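Local coordinates for protein C-glycoside 3-oxidase (Microbacterium trichothecenolyticum, PDB 7DVE) that oxidises the C3 hydroxyl of the sugar in C-glycosides such as isoorientin and mangiferin, using FAD and oxygen and releasing hydrogen peroxide, at residues A[129-134]-A[198-203]; A[237-242]-A[282-287]; A[244-249]-A[469-474]; A[342-347]-A[486-491]. All blocks are in the same frame, centred on the assembly; numbering follows the deposited sequence.

Interaction 1. Residues A[129-134]-A[198-203]; sequences TGACPR and MPLAVH. With FAD (flavin-adenine dinucleotide), chain C.
The flat peptide of Gly-130 receives Ala-201 N at its carbonyl edge, in the carbonyl plane: Ala-201 N donates to Gly-130 O over 2.7 Å, almost straight at 174°. In the matching bond Cys-132 N reaches Pro-199 O at 2.7 Å. Together they frame a single beta bridge between Ala-131 and Leu-200. A proline suits position 199, where its carbonyl is used and no N-H is required. Apolar side chains fill the flanks: Met-198 CG touches the small Ala-131 at CB (3.8 Å) and its bent chain puts SD by Pro-133 CD, while Cys-132 SG rests on Ala-201 CB at 3.8 Å.

Bridged in this way, the loop turns its polar atoms to the rim of the flavin. FAD N3 donates to Ala-131 O (2.8 Å), and Ala-131 N, from outside the ring plane, donates to FAD O4 (2.9 Å). Thr-129 OG1, set between its backbone N and carbonyl carbon (chi1 57°), donates a hydrogen bond to FAD N5 over 3.1 Å. Between Thr-129 and Ala-131, Gly-130 has a positive phi that suits glycine, and it lies against Ala-201 O. Bonds along the N5, O4 and N3 rim, close to the inferred proton acceptor His-444, belong to the flavin pocket of a GMC oxidoreductase.

Interaction 2. Residues A[237-242]-A[282-287]; sequences VTRVLV and WASGIR. With FAD (flavin-adenine dinucleotide), chain C.
Ser-284 turns its hydroxyl back beside its own backbone N (chi1 -42°), which places OG directly before the amide of Val-240. Val-240 in turn holds CG1 trans to its backbone N (chi1 176°), facing Ile-286. The outcome is a nearly linear bond, Val-240 N to Ser-284 OG, 2.7 Å with 175° at the hydrogen. Since OG also bonds to Leu-280 O one turn back in the helix, it accepts from the strand and donates to the helix, a double role that a short hydroxyl side chain fills well. Next to it, Ile-286 CD1 lies 4.2 Å from Val-240 CG1, the two side chains crossing at about a right angle, and Ala-283 CB rests on Thr-238 O at 3.9 Å. Gly-285 ends the helix in a Schellman motif; its positive phi comes easily to a residue with no side chain.

Near the start of the strand Val-237 reads the adenine through its backbone: Val-237 N donates to FAD N1A over 3.1 Å, and FAD N6A returns a weak bond to Val-237 O. Strand 235-243 forms one border of a three-stranded antiparallel sheet, and the end of helix 276-283 lies against it, with Leu-280 packed on both Val-237 and Val-240.

Interaction 3. Residues A[244-249]-A[469-474]; sequences DGRAAG and GAPGLF
Arg-246 and Pro-471 lie at a slant to one another, the arginine chain bending at chi3 (79°) to lay one guanidinium face over the Pro-471 carbonyl. Pro-471 O stands 4.0 Å above the centre of that plane. Arg-246 NH1 comes to 3.4 Å from Pro-471 CB, and Arg-246 NH2 to 3.5 Å from Gly-472 CA. Arginine suits this exposed place, since its long flexible chain lets the flat charged group lie over the turn. Beneath it, Ala-247 N donates a straight bond to the same Pro-471 O (2.9 Å, 175°).

The partner is a type II beta turn from Ala-470 to Leu-473, closed by Leu-473 N to Ala-470 O. Proline and glycine occupy its two central positions in the classical order: the proline ring fixes phi at the first, and Gly-472 adopts positive phi at the second. The turn leads into strand 473-475, at the border of the parallel Rossmann-type sheet. Ala-247 points its methyl toward the turn, its CB reaching Gly-472 C at 3.6 Å and Leu-473 CB at 4.1 Å; a methyl suits a place set so close to the turn's backbone. Beyond it, Ala-248 and Gly-249 form a classic beta bulge opposite Leu-241.

Interaction 4. Residues A[342-347]-A[486-491]; sequences HGQVMQ and ACNPTL. With FAD (flavin-adenine dinucleotide), chain C.
His-342 buries the most surface in this contact, its ring laid against the backbone of Ala-486 to Asn-488. CG is trans to the backbone N (chi1 159°), bringing one ring face over Cys-487 CA in a CH-pi contact, 4.0 Å from CA to the centroid. Asn-488 N is over the same ring, and the methyl of Ala-486, small enough to pack against the strand, lies 3.8 Å from His-342 CB.

Asn-488 comes second. Its amide stands nearly perpendicular to the imidazole (88°) but nearly coplanar with that of Gln-344, so that Asn-488 ND2 donates to Gln-344 OE1 over 3.1 Å. The same oxygen takes a bond from His-342 NE2 at 2.7 Å, in the imidazole plane. The bond from Asn-488 ties strand to loop; that from His-342 fixes the glutamine.

That loop forms part of the flavin pocket of this GMC-family enzyme. Asn-488 CB lies 3.2 Å from FAD N3, while Thr-490, in the following helix's first turn, donates from its N to FAD O2 over 3.2 Å. The N-terminal end of this helix near O2 would probably stabilise negative charge on the reduced flavin. Thr-490 OG1 accepts from FAD O3' at 2.8 Å.

In the fold
The four contacts fall into two groups on opposite sides of the chain's centre. Interactions 1 and 4, with centres about 8 Å apart, touch through Pro-133 and Asn-488 and share the large antiparallel sheet holding strands 196-204 and 341-347. Interactions 2 and 3, with centres about 10 Å apart, share the small sheet of strands 235-243 and 246-254. Their segments alternate along the chain, as do those of 3 and 4, whereas interaction 1 closes before the others open. About 34 Å separates the centres of interactions 1 and 2; the extended cofactor lies between them, adenine near interaction 2 and flavin at interactions 1 and 4. Strand 473-475 of interaction 3 precedes helix 490-510 of interaction 4, so the chain runs from one group to the other.

Interaction 1. Residues A[129-134]-A[198-203]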
# COMPACT_ATOMS: atom_id res chain seq x y z
N THR A 129 1.19 7.63 4.10
CA THR A 129 0.76 8.26 5.35
C THR A 129 0.31 7.24 6.39
O THR A 129 -0.46 7.58 7.30
CB THR A 129 -0.36 9.28 5.11
OG1 THR A 129 -1.45 8.62 4.47
CG2 THR A 129 0.12 10.45 4.26
N GLY A 130 0.74 5.98 6.25
CA GLY A 130 0.88 5.03 7.33
C GLY A 130 -0.36 4.54 8.04
O GLY A 130 -0.22 3.92 9.09
N ALA A 131 -1.58 4.78 7.53
CA ALA A 131 -2.77 4.34 8.25
C ALA A 131 -3.02 2.83 8.06
O ALA A 131 -3.03 2.33 6.92
CB ALA A 131 -3.99 5.14 7.81
N CYS A 132 -3.22 2.10 9.17
CA CYS A 132 -3.26 0.63 9.14
C CYS A 132 -4.47 0.04 9.86
O CYS A 132 -4.31 -0.74 10.81
CB CYS A 132 -1.98 0.06 9.74
SG CYS A 132 -0.50 0.28 8.75
N PRO A 133 -5.69 0.30 9.40
CA PRO A 133 -6.85 -0.37 10.00
C PRO A 133 -6.92 -1.84 9.62
O PRO A 133 -6.31 -2.31 8.65
CB PRO A 133 -8.04 0.39 9.42
CG PRO A 133 -7.56 0.88 8.10
CD PRO A 133 -6.05 1.10 8.22
N ARG A 134 -7.69 -2.60 10.43
CA ARG A 134 -8.04 -3.97 10.14
C ARG A 134 -9.32 -4.00 9.30
O ARG A 134 -10.17 -3.12 9.46
CB ARG A 134 -8.26 -4.75 11.44
CG ARG A 134 -6.97 -5.09 12.18
CD ARG A 134 -7.25 -5.90 13.43
NE ARG A 134 -6.01 -6.20 14.15
CZ ARG A 134 -5.74 -7.38 14.68
NH1 ARG A 134 -6.59 -8.39 14.60
NH2 ARG A 134 -4.57 -7.56 15.30
N MET A 198 -6.76 6.05 14.84
CA MET A 198 -6.30 5.25 13.72
C MET A 198 -5.05 4.48 14.15
O MET A 198 -4.14 5.06 14.73
CB MET A 198 -5.98 6.11 12.51
CG MET A 198 -5.54 5.26 11.32
SD MET A 198 -6.90 4.30 10.64
CE MET A 198 -7.77 5.58 9.71
N PRO A 199 -4.98 3.18 13.90
CA PRO A 199 -3.69 2.49 14.10
C PRO A 199 -2.73 2.88 12.98
O PRO A 199 -3.09 2.83 11.80
CB PRO A 199 -4.05 1.00 14.06
CG PRO A 199 -5.55 0.91 14.08
CD PRO A 199 -6.11 2.26 13.73
N LEU A 200 -1.52 3.32 13.36
CA LEU A 200 -0.62 3.97 12.41
C LEU A 200 0.74 3.30 12.39
O LEU A 200 1.29 2.94 13.43
CB LEU A 200 -0.42 5.47 12.76
CG LEU A 200 -1.55 6.48 12.57
CD1 LEU A 200 -1.16 7.84 13.21
CD2 LEU A 200 -1.96 6.66 11.04
N ALA A 201 1.31 3.17 11.19
CA ALA A 201 2.64 2.60 11.02
C ALA A 201 3.62 3.75 11.18
O ALA A 201 4.03 4.39 10.20
CB ALA A 201 2.77 1.91 9.67
N VAL A 202 3.99 4.03 12.43
CA VAL A 202 4.75 5.23 12.77
C VAL A 202 5.68 4.88 13.92
O VAL A 202 5.40 3.96 14.70
CB VAL A 202 3.79 6.40 13.14
CG1 VAL A 202 3.26 6.23 14.57
CG2 VAL A 202 4.50 7.69 13.04
N HIS A 203 6.80 5.60 14.01
CA HIS A 203 7.72 5.43 15.13
C HIS A 203 8.42 6.75 15.41
O HIS A 203 8.38 7.69 14.60
CB HIS A 203 8.77 4.33 14.87
CG HIS A 203 9.71 4.67 13.75
ND1 HIS A 203 9.42 4.39 12.43
CD2 HIS A 203 10.91 5.29 13.75
CE1 HIS A 203 10.41 4.81 11.66
NE2 HIS A 203 11.33 5.37 12.44
PA FAD C . 4.87 -1.04 -3.44
O1A FAD C . 4.52 -0.35 -4.71
O2A FAD C . 4.77 -0.29 -2.17
O5B FAD C . 6.37 -1.56 -3.73
C5B FAD C . 6.62 -2.36 -4.88
C4B FAD C . 8.05 -2.19 -5.33
O4B FAD C . 8.22 -3.10 -6.46
C3B FAD C . 8.29 -0.77 -5.89
O3B FAD C . 9.44 -0.22 -5.23
C2B FAD C . 8.61 -1.08 -7.36
O2B FAD C . 9.61 -0.21 -7.89
C1B FAD C . 9.19 -2.48 -7.29
N9A FAD C . 9.14 -3.15 -8.64
C8A FAD C . 8.01 -3.21 -9.36
N7A FAD C . 8.26 -3.86 -10.50
C5A FAD C . 9.55 -4.22 -10.50
C6A FAD C . 10.27 -4.90 -11.39
N6A FAD C . 9.64 -5.30 -12.49
N1A FAD C . 11.58 -5.17 -11.20
C2A FAD C . 12.18 -4.72 -10.02
N3A FAD C . 11.39 -4.02 -9.09
C4A FAD C . 10.09 -3.78 -9.35
N1 FAD C . -1.58 2.63 2.27
C2 FAD C . -2.20 2.32 3.47
O2 FAD C . -2.43 1.14 3.71
N3 FAD C . -2.54 3.33 4.38
C4 FAD C . -2.22 4.68 4.08
O4 FAD C . -2.51 5.56 4.90
C4X FAD C . -1.61 4.97 2.87
N5 FAD C . -1.32 6.24 2.50
C5X FAD C . -0.59 6.47 1.37
C6 FAD C . -0.16 7.77 1.04
C7 FAD C . 0.63 8.02 -0.08
C7M FAD C . 1.09 9.46 -0.41
C8 FAD C . 1.00 6.96 -0.90
C8M FAD C . 1.88 7.23 -2.14
C9 FAD C . 0.58 5.66 -0.59
C9A FAD C . -0.23 5.41 0.54
N10 FAD C . -0.66 4.16 0.84
C10 FAD C . -1.29 3.93 1.99
C1' FAD C . -0.43 2.99 -0.05
C2' FAD C . 0.77 2.11 0.31
O2' FAD C . 1.97 2.88 0.08
C3' FAD C . 0.75 0.79 -0.52
O3' FAD C . -0.44 0.05 -0.23
C4' FAD C . 1.92 -0.12 -0.15
O4' FAD C . 3.15 0.57 -0.35
C5' FAD C . 1.91 -1.40 -1.03
O5' FAD C . 3.13 -2.15 -0.83
P FAD C . 3.73 -3.19 -1.92
O1P FAD C . 5.11 -3.64 -1.56
O2P FAD C . 2.67 -4.20 -2.12
O3P FAD C . 4.00 -2.38 -3.30

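Interaction 2. Residues A[237-242]-A[282-287]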
# COMPACT_ATOMS: atom_id res chain seq x y z
N VAL A 237 13.64 -6.70 -12.89
CA VAL A 237 13.29 -8.08 -13.21
C VAL A 237 12.39 -8.04 -14.45
O VAL A 237 11.30 -7.46 -14.41
CB VAL A 237 12.60 -8.78 -12.03
CG1 VAL A 237 12.15 -10.19 -12.41
CG2 VAL A 237 13.54 -8.85 -10.84
N THR A 238 12.87 -8.63 -15.55
CA THR A 238 12.11 -8.66 -16.79
C THR A 238 11.37 -9.97 -17.01
O THR A 238 10.44 -10.01 -17.82
CB THR A 238 13.04 -8.42 -17.99
OG1 THR A 238 14.13 -9.35 -17.93
CG2 THR A 238 13.61 -7.03 -17.94
N ARG A 239 11.72 -11.03 -16.27
CA ARG A 239 11.12 -12.34 -16.51
C ARG A 239 11.26 -13.22 -15.28
O ARG A 239 12.30 -13.21 -14.61
CB ARG A 239 11.79 -13.02 -17.71
CG ARG A 239 10.91 -13.99 -18.45
CD ARG A 239 11.68 -14.73 -19.56
NE ARG A 239 12.71 -13.90 -20.18
CZ ARG A 239 13.81 -14.36 -20.75
NH1 ARG A 239 14.07 -15.66 -20.81
NH2 ARG A 239 14.68 -13.50 -21.30
N VAL A 240 10.20 -13.97 -14.98
CA VAL A 240 10.29 -15.10 -14.07
C VAL A 240 10.66 -16.33 -14.89
O VAL A 240 9.91 -16.75 -15.78
CB VAL A 240 8.96 -15.33 -13.33
CG1 VAL A 240 9.06 -16.58 -12.45
CG2 VAL A 240 8.59 -14.09 -12.50
N LEU A 241 11.83 -16.90 -14.60
CA LEU A 241 12.27 -18.12 -15.27
C LEU A 241 11.48 -19.30 -14.74
O LEU A 241 11.53 -19.60 -13.54
CB LEU A 241 13.77 -18.34 -15.06
CG LEU A 241 14.71 -17.35 -15.74
CD1 LEU A 241 16.13 -17.50 -15.20
CD2 LEU A 241 14.68 -17.53 -17.25
N VAL A 242 10.74 -19.96 -15.63
CA VAL A 242 10.01 -21.18 -15.32
C VAL A 242 10.70 -22.35 -16.02
O VAL A 242 11.16 -22.22 -17.16
CB VAL A 242 8.53 -21.05 -15.74
CG1 VAL A 242 8.44 -20.43 -17.13
CG2 VAL A 242 7.84 -22.42 -15.72
N TRP A 282 2.72 -11.69 -16.90
CA TRP A 282 2.36 -11.72 -18.32
C TRP A 282 3.60 -11.79 -19.20
O TRP A 282 3.69 -12.63 -20.10
CB TRP A 282 1.50 -10.50 -18.68
CG TRP A 282 1.18 -10.38 -20.15
CD1 TRP A 282 1.94 -9.76 -21.11
CD2 TRP A 282 0.02 -10.87 -20.82
NE1 TRP A 282 1.32 -9.86 -22.34
CE2 TRP A 282 0.14 -10.54 -22.18
CE3 TRP A 282 -1.11 -11.57 -20.39
CZ2 TRP A 282 -0.83 -10.87 -23.12
CZ3 TRP A 282 -2.08 -11.92 -21.33
CH2 TRP A 282 -1.93 -11.57 -22.68
N ALA A 283 4.58 -10.92 -18.94
CA ALA A 283 5.83 -10.95 -19.69
C ALA A 283 6.53 -12.31 -19.59
O ALA A 283 7.24 -12.70 -20.52
CB ALA A 283 6.77 -9.85 -19.20
N SER A 284 6.34 -13.04 -18.49
CA SER A 284 7.00 -14.33 -18.34
C SER A 284 6.17 -15.50 -18.87
O SER A 284 6.58 -16.66 -18.72
CB SER A 284 7.34 -14.58 -16.86
OG SER A 284 7.85 -13.41 -16.26
N GLY A 285 5.02 -15.23 -19.49
CA GLY A 285 4.18 -16.29 -20.00
C GLY A 285 3.37 -17.04 -18.96
O GLY A 285 2.87 -18.12 -19.25
N ILE A 286 3.24 -16.49 -17.75
CA ILE A 286 2.43 -17.08 -16.69
C ILE A 286 1.12 -16.28 -16.67
O ILE A 286 1.06 -15.17 -16.14
CB ILE A 286 3.15 -17.04 -15.34
CG1 ILE A 286 4.42 -17.89 -15.40
CG2 ILE A 286 2.22 -17.46 -14.21
CD1 ILE A 286 5.51 -17.41 -14.46
N ARG A 287 0.08 -16.84 -17.28
CA ARG A 287 -1.13 -16.08 -17.62
C ARG A 287 -2.39 -16.84 -17.25
O ARG A 287 -3.18 -17.20 -18.12
CB ARG A 287 -1.14 -15.75 -19.11
CG ARG A 287 0.04 -14.95 -19.59
CD ARG A 287 -0.07 -14.70 -21.10
NE ARG A 287 0.94 -13.76 -21.57
CZ ARG A 287 1.25 -13.55 -22.84
NH1 ARG A 287 0.58 -14.14 -23.82
NH2 ARG A 287 2.26 -12.74 -23.14
PA FAD C . 4.87 -1.04 -3.44
O1A FAD C . 4.52 -0.35 -4.71
O2A FAD C . 4.77 -0.29 -2.17
O5B FAD C . 6.37 -1.56 -3.73
C5B FAD C . 6.62 -2.36 -4.88
C4B FAD C . 8.05 -2.19 -5.33
O4B FAD C . 8.22 -3.10 -6.46
C3B FAD C . 8.29 -0.77 -5.89
O3B FAD C . 9.44 -0.22 -5.23
C2B FAD C . 8.61 -1.08 -7.36
O2B FAD C . 9.61 -0.21 -7.89
C1B FAD C . 9.19 -2.48 -7.29
N9A FAD C . 9.14 -3.15 -8.64
C8A FAD C . 8.01 -3.21 -9.36
N7A FAD C . 8.26 -3.86 -10.50
C5A FAD C . 9.55 -4.22 -10.50
C6A FAD C . 10.27 -4.90 -11.39
N6A FAD C . 9.64 -5.30 -12.49
N1A FAD C . 11.58 -5.17 -11.20
C2A FAD C . 12.18 -4.72 -10.02
N3A FAD C . 11.39 -4.02 -9.09
C4A FAD C . 10.09 -3.78 -9.35
N1 FAD C . -1.58 2.63 2.27
C2 FAD C . -2.20 2.32 3.47
O2 FAD C . -2.43 1.14 3.71
N3 FAD C . -2.54 3.33 4.38
C4 FAD C . -2.22 4.68 4.08
O4 FAD C . -2.51 5.56 4.90
C4X FAD C . -1.61 4.97 2.87
N5 FAD C . -1.32 6.24 2.50
C5X FAD C . -0.59 6.47 1.37
C6 FAD C . -0.16 7.77 1.04
C7 FAD C . 0.63 8.02 -0.08
C7M FAD C . 1.09 9.46 -0.41
C8 FAD C . 1.00 6.96 -0.90
C8M FAD C . 1.88 7.23 -2.14
C9 FAD C . 0.58 5.66 -0.59
C9A FAD C . -0.23 5.41 0.54
N10 FAD C . -0.66 4.16 0.84
C10 FAD C . -1.29 3.93 1.99
C1' FAD C . -0.43 2.99 -0.05
C2' FAD C . 0.77 2.11 0.31
O2' FAD C . 1.97 2.88 0.08
C3' FAD C . 0.75 0.79 -0.52
O3' FAD C . -0.44 0.05 -0.23
C4' FAD C . 1.92 -0.12 -0.15
O4' FAD C . 3.15 0.57 -0.35
C5' FAD C . 1.91 -1.40 -1.03
O5' FAD C . 3.13 -2.15 -0.83
P FAD C . 3.73 -3.19 -1.92
O1P FAD C . 5.11 -3.64 -1.56
O2P FAD C . 2.67 -4.20 -2.12
O3P FAD C . 4.00 -2.38 -3.30

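Interaction 3. Residues A[244-249]-A[469-474]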
# COMPACT_ATOMS: atom_id res chain seq x y z
N ASP A 244 10.66 -26.92 -16.00
CA ASP A 244 10.09 -28.19 -15.54
C ASP A 244 8.88 -27.96 -14.64
O ASP A 244 8.75 -28.56 -13.57
CB ASP A 244 11.15 -29.05 -14.84
CG ASP A 244 12.22 -29.56 -15.80
OD1 ASP A 244 11.87 -30.16 -16.84
OD2 ASP A 244 13.42 -29.36 -15.50
N GLY A 245 7.99 -27.07 -15.08
CA GLY A 245 6.74 -26.81 -14.39
C GLY A 245 6.84 -25.78 -13.28
O GLY A 245 5.88 -25.06 -13.00
N ARG A 246 8.00 -25.69 -12.64
CA ARG A 246 8.17 -24.89 -11.44
C ARG A 246 8.73 -23.50 -11.75
O ARG A 246 9.26 -23.24 -12.83
CB ARG A 246 9.09 -25.60 -10.45
CG ARG A 246 8.39 -26.65 -9.59
CD ARG A 246 9.32 -27.19 -8.51
NE ARG A 246 9.41 -26.25 -7.40
CZ ARG A 246 8.44 -25.99 -6.53
NH1 ARG A 246 7.28 -26.62 -6.58
NH2 ARG A 246 8.65 -25.08 -5.58
N ALA A 247 8.58 -22.60 -10.78
CA ALA A 247 9.40 -21.39 -10.79
C ALA A 247 10.87 -21.78 -10.73
O ALA A 247 11.25 -22.70 -10.00
CB ALA A 247 9.03 -20.48 -9.61
N ALA A 248 11.69 -21.10 -11.52
CA ALA A 248 13.10 -21.47 -11.60
C ALA A 248 14.06 -20.32 -11.35
O ALA A 248 15.22 -20.59 -11.02
CB ALA A 248 13.42 -22.08 -12.97
N GLY A 249 13.64 -19.07 -11.49
CA GLY A 249 14.54 -17.98 -11.19
C GLY A 249 13.96 -16.68 -11.70
O GLY A 249 12.76 -16.57 -11.94
N GLY A 469 -0.75 -23.35 -10.87
CA GLY A 469 -0.10 -23.78 -12.09
C GLY A 469 1.36 -23.42 -12.22
O GLY A 469 2.03 -23.95 -13.11
N ALA A 470 1.87 -22.52 -11.38
CA ALA A 470 3.29 -22.21 -11.30
C ALA A 470 3.73 -22.41 -9.86
O ALA A 470 3.88 -21.44 -9.10
CB ALA A 470 3.60 -20.80 -11.79
N PRO A 471 3.93 -23.65 -9.44
CA PRO A 471 4.38 -23.90 -8.06
C PRO A 471 5.73 -23.25 -7.82
O PRO A 471 6.58 -23.17 -8.71
CB PRO A 471 4.46 -25.43 -7.96
CG PRO A 471 4.03 -25.97 -9.27
CD PRO A 471 3.80 -24.88 -10.24
N GLY A 472 5.92 -22.75 -6.60
CA GLY A 472 7.11 -22.00 -6.26
C GLY A 472 7.07 -20.54 -6.64
O GLY A 472 7.93 -19.77 -6.19
N LEU A 473 6.12 -20.11 -7.47
CA LEU A 473 5.93 -18.69 -7.72
C LEU A 473 4.90 -18.16 -6.73
O LEU A 473 3.84 -18.76 -6.55
CB LEU A 473 5.47 -18.44 -9.16
CG LEU A 473 5.01 -17.02 -9.49
CD1 LEU A 473 6.14 -16.02 -9.25
CD2 LEU A 473 4.49 -16.95 -10.92
N PHE A 474 5.22 -17.03 -6.10
CA PHE A 474 4.37 -16.42 -5.08
C PHE A 474 4.10 -14.98 -5.46
O PHE A 474 4.91 -14.34 -6.13
CB PHE A 474 5.03 -16.48 -3.67
CG PHE A 474 5.15 -17.88 -3.13
CD1 PHE A 474 6.20 -18.70 -3.54
CD2 PHE A 474 4.23 -18.38 -2.22
CE1 PHE A 474 6.31 -20.00 -3.05
CE2 PHE A 474 4.34 -19.67 -1.74
CZ PHE A 474 5.38 -20.48 -2.16

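Interaction 4. Residues A[342-347]-A[486-491]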
# COMPACT_ATOMS: atom_id res chain seq x y z
N HIS A 342 -14.80 3.40 4.62
CA HIS A 342 -13.71 3.61 5.56
C HIS A 342 -13.47 5.12 5.66
O HIS A 342 -13.27 5.78 4.64
CB HIS A 342 -12.45 2.88 5.10
CG HIS A 342 -11.20 3.41 5.71
ND1 HIS A 342 -10.77 3.05 6.97
CD2 HIS A 342 -10.29 4.31 5.24
CE1 HIS A 342 -9.64 3.68 7.24
NE2 HIS A 342 -9.32 4.44 6.21
N GLY A 343 -13.50 5.65 6.88
CA GLY A 343 -13.33 7.08 7.10
C GLY A 343 -12.07 7.36 7.90
O GLY A 343 -11.76 6.65 8.86
N GLN A 344 -11.36 8.41 7.52
CA GLN A 344 -10.29 8.86 8.37
C GLN A 344 -10.31 10.37 8.40
O GLN A 344 -10.61 11.02 7.39
CB GLN A 344 -8.92 8.34 7.90
CG GLN A 344 -8.59 8.60 6.46
CD GLN A 344 -7.49 7.69 5.94
OE1 GLN A 344 -7.52 6.45 6.12
NE2 GLN A 344 -6.50 8.29 5.30
N VAL A 345 -10.05 10.90 9.60
CA VAL A 345 -9.90 12.33 9.85
C VAL A 345 -8.45 12.57 10.25
O VAL A 345 -7.91 11.85 11.09
CB VAL A 345 -10.87 12.79 10.96
CG1 VAL A 345 -10.86 14.30 11.05
CG2 VAL A 345 -12.24 12.27 10.69
N MET A 346 -7.83 13.59 9.66
CA MET A 346 -6.38 13.71 9.66
C MET A 346 -5.94 15.15 9.83
O MET A 346 -6.47 16.04 9.17
CB MET A 346 -5.76 13.17 8.35
CG MET A 346 -6.44 11.92 7.79
SD MET A 346 -6.40 11.81 6.02
CE MET A 346 -7.86 12.74 5.58
N GLN A 347 -4.95 15.36 10.69
CA GLN A 347 -4.15 16.57 10.60
C GLN A 347 -3.50 16.59 9.22
O GLN A 347 -3.22 15.54 8.63
CB GLN A 347 -3.08 16.62 11.71
CG GLN A 347 -2.15 15.40 11.83
CD GLN A 347 -1.15 15.52 13.01
OE1 GLN A 347 -1.54 15.60 14.18
NE2 GLN A 347 0.13 15.54 12.68
N ALA A 486 -12.89 -1.30 1.64
CA ALA A 486 -12.74 0.15 1.69
C ALA A 486 -11.51 0.61 2.45
O ALA A 486 -11.01 1.70 2.19
CB ALA A 486 -13.97 0.79 2.32
N CYS A 487 -11.00 -0.18 3.40
CA CYS A 487 -9.98 0.31 4.32
C CYS A 487 -8.62 0.26 3.66
O CYS A 487 -8.42 -0.36 2.63
CB CYS A 487 -9.96 -0.53 5.62
SG CYS A 487 -9.52 -2.24 5.35
N ASN A 488 -7.65 0.93 4.28
CA ASN A 488 -6.34 1.00 3.67
C ASN A 488 -5.76 -0.41 3.63
O ASN A 488 -5.85 -1.14 4.63
CB ASN A 488 -5.44 1.98 4.44
CG ASN A 488 -6.23 3.17 4.97
OD1 ASN A 488 -7.07 3.02 5.85
ND2 ASN A 488 -5.98 4.36 4.42
N PRO A 489 -5.25 -0.86 2.49
CA PRO A 489 -5.01 -2.30 2.31
C PRO A 489 -3.68 -2.83 2.81
O PRO A 489 -3.53 -4.05 2.94
CB PRO A 489 -5.10 -2.47 0.79
CG PRO A 489 -4.59 -1.18 0.28
CD PRO A 489 -5.12 -0.12 1.22
N THR A 490 -2.71 -1.95 3.08
CA THR A 490 -1.34 -2.43 3.26
C THR A 490 -1.24 -3.44 4.41
O THR A 490 -0.62 -4.50 4.25
CB THR A 490 -0.39 -1.26 3.50
OG1 THR A 490 -0.71 -0.20 2.59
CG2 THR A 490 1.05 -1.72 3.22
N LEU A 491 -1.83 -3.14 5.57
CA LEU A 491 -1.74 -4.09 6.68
C LEU A 491 -2.23 -5.46 6.25
O LEU A 491 -1.62 -6.48 6.61
CB LEU A 491 -2.54 -3.61 7.89
CG LEU A 491 -2.51 -4.59 9.09
CD1 LEU A 491 -1.08 -4.99 9.50
CD2 LEU A 491 -3.19 -3.98 10.31
PA FAD C . 4.87 -1.04 -3.44
O1A FAD C . 4.52 -0.35 -4.71
O2A FAD C . 4.77 -0.29 -2.17
O5B FAD C . 6.37 -1.56 -3.73
C5B FAD C . 6.62 -2.36 -4.88
C4B FAD C . 8.05 -2.19 -5.33
O4B FAD C . 8.22 -3.10 -6.46
C3B FAD C . 8.29 -0.77 -5.89
O3B FAD C . 9.44 -0.22 -5.23
C2B FAD C . 8.61 -1.08 -7.36
O2B FAD C . 9.61 -0.21 -7.89
C1B FAD C . 9.19 -2.48 -7.29
N9A FAD C . 9.14 -3.15 -8.64
C8A FAD C . 8.01 -3.21 -9.36
N7A FAD C . 8.26 -3.86 -10.50
C5A FAD C . 9.55 -4.22 -10.50
C6A FAD C . 10.27 -4.90 -11.39
N6A FAD C . 9.64 -5.30 -12.49
N1A FAD C . 11.58 -5.17 -11.20
C2A FAD C . 12.18 -4.72 -10.02
N3A FAD C . 11.39 -4.02 -9.09
C4A FAD C . 10.09 -3.78 -9.35
N1 FAD C . -1.58 2.63 2.27
C2 FAD C . -2.20 2.32 3.47
O2 FAD C . -2.43 1.14 3.71
N3 FAD C . -2.54 3.33 4.38
C4 FAD C . -2.22 4.68 4.08
O4 FAD C . -2.51 5.56 4.90
C4X FAD C . -1.61 4.97 2.87
N5 FAD C . -1.32 6.24 2.50
C5X FAD C . -0.59 6.47 1.37
C6 FAD C . -0.16 7.77 1.04
C7 FAD C . 0.63 8.02 -0.08
C7M FAD C . 1.09 9.46 -0.41
C8 FAD C . 1.00 6.96 -0.90
C8M FAD C . 1.88 7.23 -2.14
C9 FAD C . 0.58 5.66 -0.59
C9A FAD C . -0.23 5.41 0.54
N10 FAD C . -0.66 4.16 0.84
C10 FAD C . -1.29 3.93 1.99
C1' FAD C . -0.43 2.99 -0.05
C2' FAD C . 0.77 2.11 0.31
O2' FAD C . 1.97 2.88 0.08
C3' FAD C . 0.75 0.79 -0.52
O3' FAD C . -0.44 0.05 -0.23
C4' FAD C . 1.92 -0.12 -0.15
O4' FAD C . 3.15 0.57 -0.35
C5' FAD C . 1.91 -1.40 -1.03
O5' FAD C . 3.13 -2.15 -0.83
P FAD C . 3.73 -3.19 -1.92
O1P FAD C . 5.11 -3.64 -1.56
O2P FAD C . 2.67 -4.20 -2.12
O3P FAD C . 4.00 -2.38 -3.30